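Local coordinates for protein 7,8-dihydro-6-hydroxymethylpterin pyrophosphokinase-dihydropteroate synthase (Plasmodium falciparum, PDB 6JWS) that probably catalyses two successive steps of folate biosynthesis, pyrophosphorylation of 6-hydroxymethyl-7,8-dihydropterin by ATP and condensation of the resulting diphosphate with 4-aminobenzoate to 7,8-dihydropteroate, at residues B[106-109]-B[110-113]; B[559-562]-B[563-567]. The protein carries 1 engineered substitution. All blocks are in the same frame, centred on the assembly; numbering follows the deposited sequence.

Interaction 1: B[106-109]-B[110-113]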
loop_
_atom_site.group_PDB
_atom_site.type_symbol
_atom_site.label_atom_id
_atom_site.label_comp_id
_atom_site.label_asym_id
_atom_site.label_seq_id
_atom_site.Cartn_x
_atom_site.Cartn_y
_atom_site.Cartn_z
ATOM N N LYS B 106 20.638 36.213 -8.449
ATOM C CA LYS B 106 21.924 35.611 -8.740
ATOM C C LYS B 106 22.982 36.243 -7.850
ATOM O O LYS B 106 22.781 37.313 -7.283
ATOM C CB LYS B 106 22.296 35.763 -10.218
ATOM C CG LYS B 106 23.446 34.879 -10.683
ATOM C CD LYS B 106 23.513 34.642 -12.190
ATOM C CE LYS B 106 24.494 33.539 -12.546
ATOM N NZ LYS B 106 24.499 33.226 -13.996
ATOM N N CYS B 107 24.117 35.553 -7.741
ATOM C CA CYS B 107 25.233 36.032 -6.955
ATOM C C CYS B 107 26.526 35.553 -7.606
ATOM O O CYS B 107 26.905 34.393 -7.457
ATOM C CB CYS B 107 25.101 35.534 -5.525
ATOM S SG CYS B 107 26.590 35.841 -4.552
ATOM N N GLU B 108 27.186 36.481 -8.319
ATOM C CA GLU B 108 28.346 36.203 -9.158
ATOM C C GLU B 108 29.495 35.593 -8.353
ATOM O O GLU B 108 30.146 34.669 -8.836
ATOM C CB GLU B 108 28.798 37.459 -9.912
ATOM C CG GLU B 108 27.677 38.168 -10.669
ATOM C CD GLU B 108 27.126 37.536 -11.946
ATOM O OE1 GLU B 108 27.663 36.493 -12.391
ATOM O OE2 GLU B 108 26.152 38.097 -12.505
ATOM N N GLU B 109 29.755 36.108 -7.145
ATOM C CA GLU B 109 30.819 35.568 -6.311
ATOM C C GLU B 109 30.529 34.107 -5.941
ATOM O O GLU B 109 31.459 33.309 -5.795
ATOM C CB GLU B 109 31.062 36.429 -5.065
ATOM C CG GLU B 109 31.700 37.785 -5.360
ATOM C CD GLU B 109 30.725 38.921 -5.648
ATOM O OE1 GLU B 109 29.517 38.733 -5.401
ATOM O OE2 GLU B 109 31.172 39.996 -6.120
ATOM N N TYR B 110 29.236 33.774 -5.766
ATOM C CA TYR B 110 28.833 32.402 -5.508
ATOM C C TYR B 110 29.105 31.563 -6.748
ATOM O O TYR B 110 29.643 30.471 -6.629
ATOM C CB TYR B 110 27.355 32.308 -5.114
ATOM C CG TYR B 110 26.844 30.934 -4.742
ATOM C CD1 TYR B 110 27.564 30.095 -3.905
ATOM C CD2 TYR B 110 25.607 30.484 -5.187
ATOM C CE1 TYR B 110 27.082 28.848 -3.535
ATOM C CE2 TYR B 110 25.106 29.247 -4.816
ATOM C CZ TYR B 110 25.846 28.422 -3.990
ATOM O OH TYR B 110 25.365 27.196 -3.621
ATOM N N GLU B 111 28.724 32.090 -7.917
ATOM C CA GLU B 111 28.897 31.419 -9.199
ATOM C C GLU B 111 30.380 31.080 -9.380
ATOM O O GLU B 111 30.736 29.968 -9.774
ATOM C CB GLU B 111 28.300 32.294 -10.311
ATOM C CG GLU B 111 28.963 32.145 -11.680
ATOM C CD GLU B 111 29.435 33.423 -12.381
ATOM O OE1 GLU B 111 30.517 33.957 -12.007
ATOM O OE2 GLU B 111 28.731 33.883 -13.316
ATOM N N THR B 112 31.228 32.053 -9.027
ATOM C CA THR B 112 32.670 31.966 -9.158
ATOM C C THR B 112 33.187 30.856 -8.248
ATOM O O THR B 112 33.976 30.021 -8.675
ATOM C CB THR B 112 33.290 33.345 -8.890
ATOM O OG1 THR B 112 32.980 34.134 -10.038
ATOM C CG2 THR B 112 34.789 33.315 -8.680
ATOM N N PHE B 113 32.727 30.862 -6.990
ATOM C CA PHE B 113 33.120 29.855 -6.024
ATOM C C PHE B 113 32.764 28.451 -6.522
ATOM O O PHE B 113 33.600 27.562 -6.423
ATOM C CB PHE B 113 32.604 30.202 -4.628
ATOM C CG PHE B 113 32.555 29.027 -3.684
ATOM C CD1 PHE B 113 33.628 28.741 -2.850
ATOM C CD2 PHE B 113 31.434 28.206 -3.629
ATOM C CE1 PHE B 113 33.578 27.661 -1.977
ATOM C CE2 PHE B 113 31.385 27.119 -2.767
ATOM C CZ PHE B 113 32.458 26.847 -1.937
#
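Cys107 meets Tyr110 and Glu111 through backbone and side chain. Glu111 N donates to Cys107 O at 3.0 Å. Thr112 N reaches Glu108 O at 2.8 Å, and Phe113 N reaches Glu109 O at 3.0 Å. These three backbone hydrogen bonds form the first turn of helix 108-114, and Cys107 is its N-cap. The cap bond is weak: Tyr110 N lies 3.6 Å from Cys107 SG. The sulfur position is doubtful, and so is its packing on Tyr110 CB.

Glu108, Glu111 and Lys106 gather on another side of the turn. The two glutamates run alongside each other, their carboxylate planes 68° apart. Glu108 OE1 is only 3.0 Å from Glu111 OE2, so the two carboxylates probably repel, which may favour protonation of one of them. Lys106 NZ stands 4.3 Å from Glu111 OE2, beyond a salt bridge, and may ease this repulsion. Thr112 OG1 sits beside its own backbone N (chi1 -73°), which turns it back to 3.1 Å from Glu108 O.

The aromatic side chains lead away from the turn. Tyr110 OH is hydrogen-bonded to Asn50 ND2, and the Phe113 ring stacks with Tyr340.

Interaction 2: B[559-562]-B[563-567]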
loop_
_atom_site.group_PDB
_atom_site.type_symbol
_atom_site.label_atom_id
_atom_site.label_comp_id
_atom_site.label_asym_id
_atom_site.label_seq_id
_atom_site.Cartn_x
_atom_site.Cartn_y
_atom_site.Cartn_z
ATOM N N LEU B 559 12.332 26.780 -5.213
ATOM C CA LEU B 559 13.072 26.529 -3.984
ATOM C C LEU B 559 14.471 27.137 -4.105
ATOM O O LEU B 559 14.940 27.781 -3.181
ATOM C CB LEU B 559 13.112 25.020 -3.690
ATOM C CG LEU B 559 13.964 24.586 -2.492
ATOM C CD1 LEU B 559 13.396 23.349 -1.800
ATOM C CD2 LEU B 559 15.436 24.375 -2.871
ATOM N N ASN B 560 15.138 26.941 -5.243
ATOM C CA ASN B 560 16.481 27.482 -5.417
ATOM C C ASN B 560 16.471 28.996 -5.218
ATOM O O ASN B 560 17.398 29.541 -4.624
ATOM C CB ASN B 560 17.107 27.157 -6.780
ATOM C CG ASN B 560 17.465 25.695 -6.900
ATOM O OD1 ASN B 560 17.634 25.017 -5.883
ATOM N ND2 ASN B 560 17.582 25.195 -8.125
ATOM N N PHE B 561 15.434 29.661 -5.746
ATOM C CA PHE B 561 15.294 31.104 -5.610
ATOM C C PHE B 561 15.081 31.484 -4.148
ATOM O O PHE B 561 15.774 32.354 -3.640
ATOM C CB PHE B 561 14.151 31.637 -6.467
ATOM C CG PHE B 561 13.914 33.124 -6.343
ATOM C CD1 PHE B 561 14.811 34.033 -6.887
ATOM C CD2 PHE B 561 12.772 33.619 -5.728
ATOM C CE1 PHE B 561 14.576 35.401 -6.818
ATOM C CE2 PHE B 561 12.536 34.987 -5.666
ATOM C CZ PHE B 561 13.443 35.878 -6.194
ATOM N N LEU B 562 14.158 30.816 -3.459
ATOM C CA LEU B 562 13.934 31.131 -2.058
ATOM C C LEU B 562 15.215 30.901 -1.260
ATOM O O LEU B 562 15.571 31.708 -0.401
ATOM C CB LEU B 562 12.784 30.282 -1.502
ATOM C CG LEU B 562 11.420 30.964 -1.563
ATOM C CD1 LEU B 562 10.897 31.063 -2.989
ATOM C CD2 LEU B 562 10.421 30.256 -0.659
ATOM N N VAL B 563 15.891 29.786 -1.534
ATOM C CA VAL B 563 17.076 29.419 -0.775
ATOM C C VAL B 563 18.209 30.423 -1.037
ATOM O O VAL B 563 18.933 30.793 -0.111
ATOM C CB VAL B 563 17.459 27.945 -1.051
ATOM C CG1 VAL B 563 18.936 27.666 -0.882
ATOM C CG2 VAL B 563 16.608 26.970 -0.234
ATOM N N LEU B 564 18.341 30.897 -2.287
ATOM C CA LEU B 564 19.314 31.935 -2.600
ATOM C C LEU B 564 19.044 33.166 -1.736
ATOM O O LEU B 564 19.944 33.937 -1.435
ATOM C CB LEU B 564 19.170 32.307 -4.077
ATOM C CG LEU B 564 20.091 33.419 -4.593
ATOM C CD1 LEU B 564 21.567 33.008 -4.509
ATOM C CD2 LEU B 564 19.736 33.742 -6.045
ATOM N N ASN B 565 17.788 33.341 -1.322
ATOM C CA ASN B 565 17.409 34.567 -0.646
ATOM C C ASN B 565 17.359 34.314 0.857
ATOM O O ASN B 565 16.766 35.093 1.593
ATOM C CB ASN B 565 16.147 35.169 -1.282
ATOM C CG ASN B 565 16.494 35.923 -2.548
ATOM O OD1 ASN B 565 16.972 37.060 -2.461
ATOM N ND2 ASN B 565 16.291 35.309 -3.709
ATOM N N GLY B 566 17.928 33.174 1.273
ATOM C CA GLY B 566 18.129 32.866 2.677
ATOM C C GLY B 566 16.909 32.278 3.369
ATOM O O GLY B 566 16.834 32.292 4.594
ATOM N N ILE B 567 15.941 31.760 2.602
ATOM C CA ILE B 567 14.885 30.973 3.226
ATOM C C ILE B 567 15.462 29.587 3.515
ATOM O O ILE B 567 16.015 28.951 2.627
ATOM C CB ILE B 567 13.617 30.918 2.350
ATOM C CG1 ILE B 567 13.104 32.328 2.018
ATOM C CG2 ILE B 567 12.539 30.055 3.010
ATOM C CD1 ILE B 567 12.952 33.238 3.232
#
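Leu562 and Ile567 meet where helix 547-564 ends. Their side chains run at a slant to each other, with Leu562 CB 4.0 Å from Ile567 CB. Leu562 CG also comes close to Ile567 CG1. One turn back, Leu559 and Val563 meet flank to flank. Their methyls touch, Leu559 CD2 to Val563 CG2 at 3.9 Å. This apolar side is the tightly packed one. Leu559, Leu562 and Val563 all rest on Ile572 of strand 572-575, and Leu562 also reaches Val526 and Leu528 of strand 525-529.

The side of Asn560 and Phe561 is looser. Asn560 is exposed, and its CB leaves the backbone away from residues 563-567. Phe561 is partly exposed, but its ring is engaged by Asn565, which is buried and firmly held. Asn565 ND2 lies over one face, 3.5 Å above the Phe561 ring plane and offset toward the rim. The amide plane is turned 62° from the ring. The same nitrogen donates to Phe561 O at 3.0 Å, with an N-H...O angle of 160°. That oxygen lies close to the amide plane. With CG opposite its carbonyl carbon (chi1 -80°), Asn565 folds its amide back over the last turn. ND2 has a further partner in Ile104 O, so two carbonyls fix the rotation of the amide.

Leu562 O takes two donors from opposite faces of its carbonyl plane. One is Asn565 N; the other is Ile567 N, at 3.0 Å. Gly566 N bonds to Val563 O at 2.9 Å. Gly566 has positive phi and is the C-prime residue. The pair Ile567 N to Leu562 O and Gly566 N to Val563 O defines a Schellman motif, here ending a helix of the TIM-barrel pterin-binding domain.

In the fold
Interactions 1 and 2 sit at opposite kinds of helix end. Interaction 1 starts helix 108-114, beside the antiparallel sheet of the HPPK part; interaction 2 closes helix 547-564, beside the parallel strands of the DHPS barrel. The first is partly buried and carries clustered charges on its outer side. The second is buried and mostly apolar, and lies nearer the middle of the chain. The two contacts have no helix in common, yet their centres are about 14 Å apart and they touch: Lys106 N packs against Leu564 CD2 at 3.6 Å. Strand 46-57 borders both, through Asn50, which meets Tyr110 and Val563. The pair therefore lies where the two enzymes of this chain adjoin.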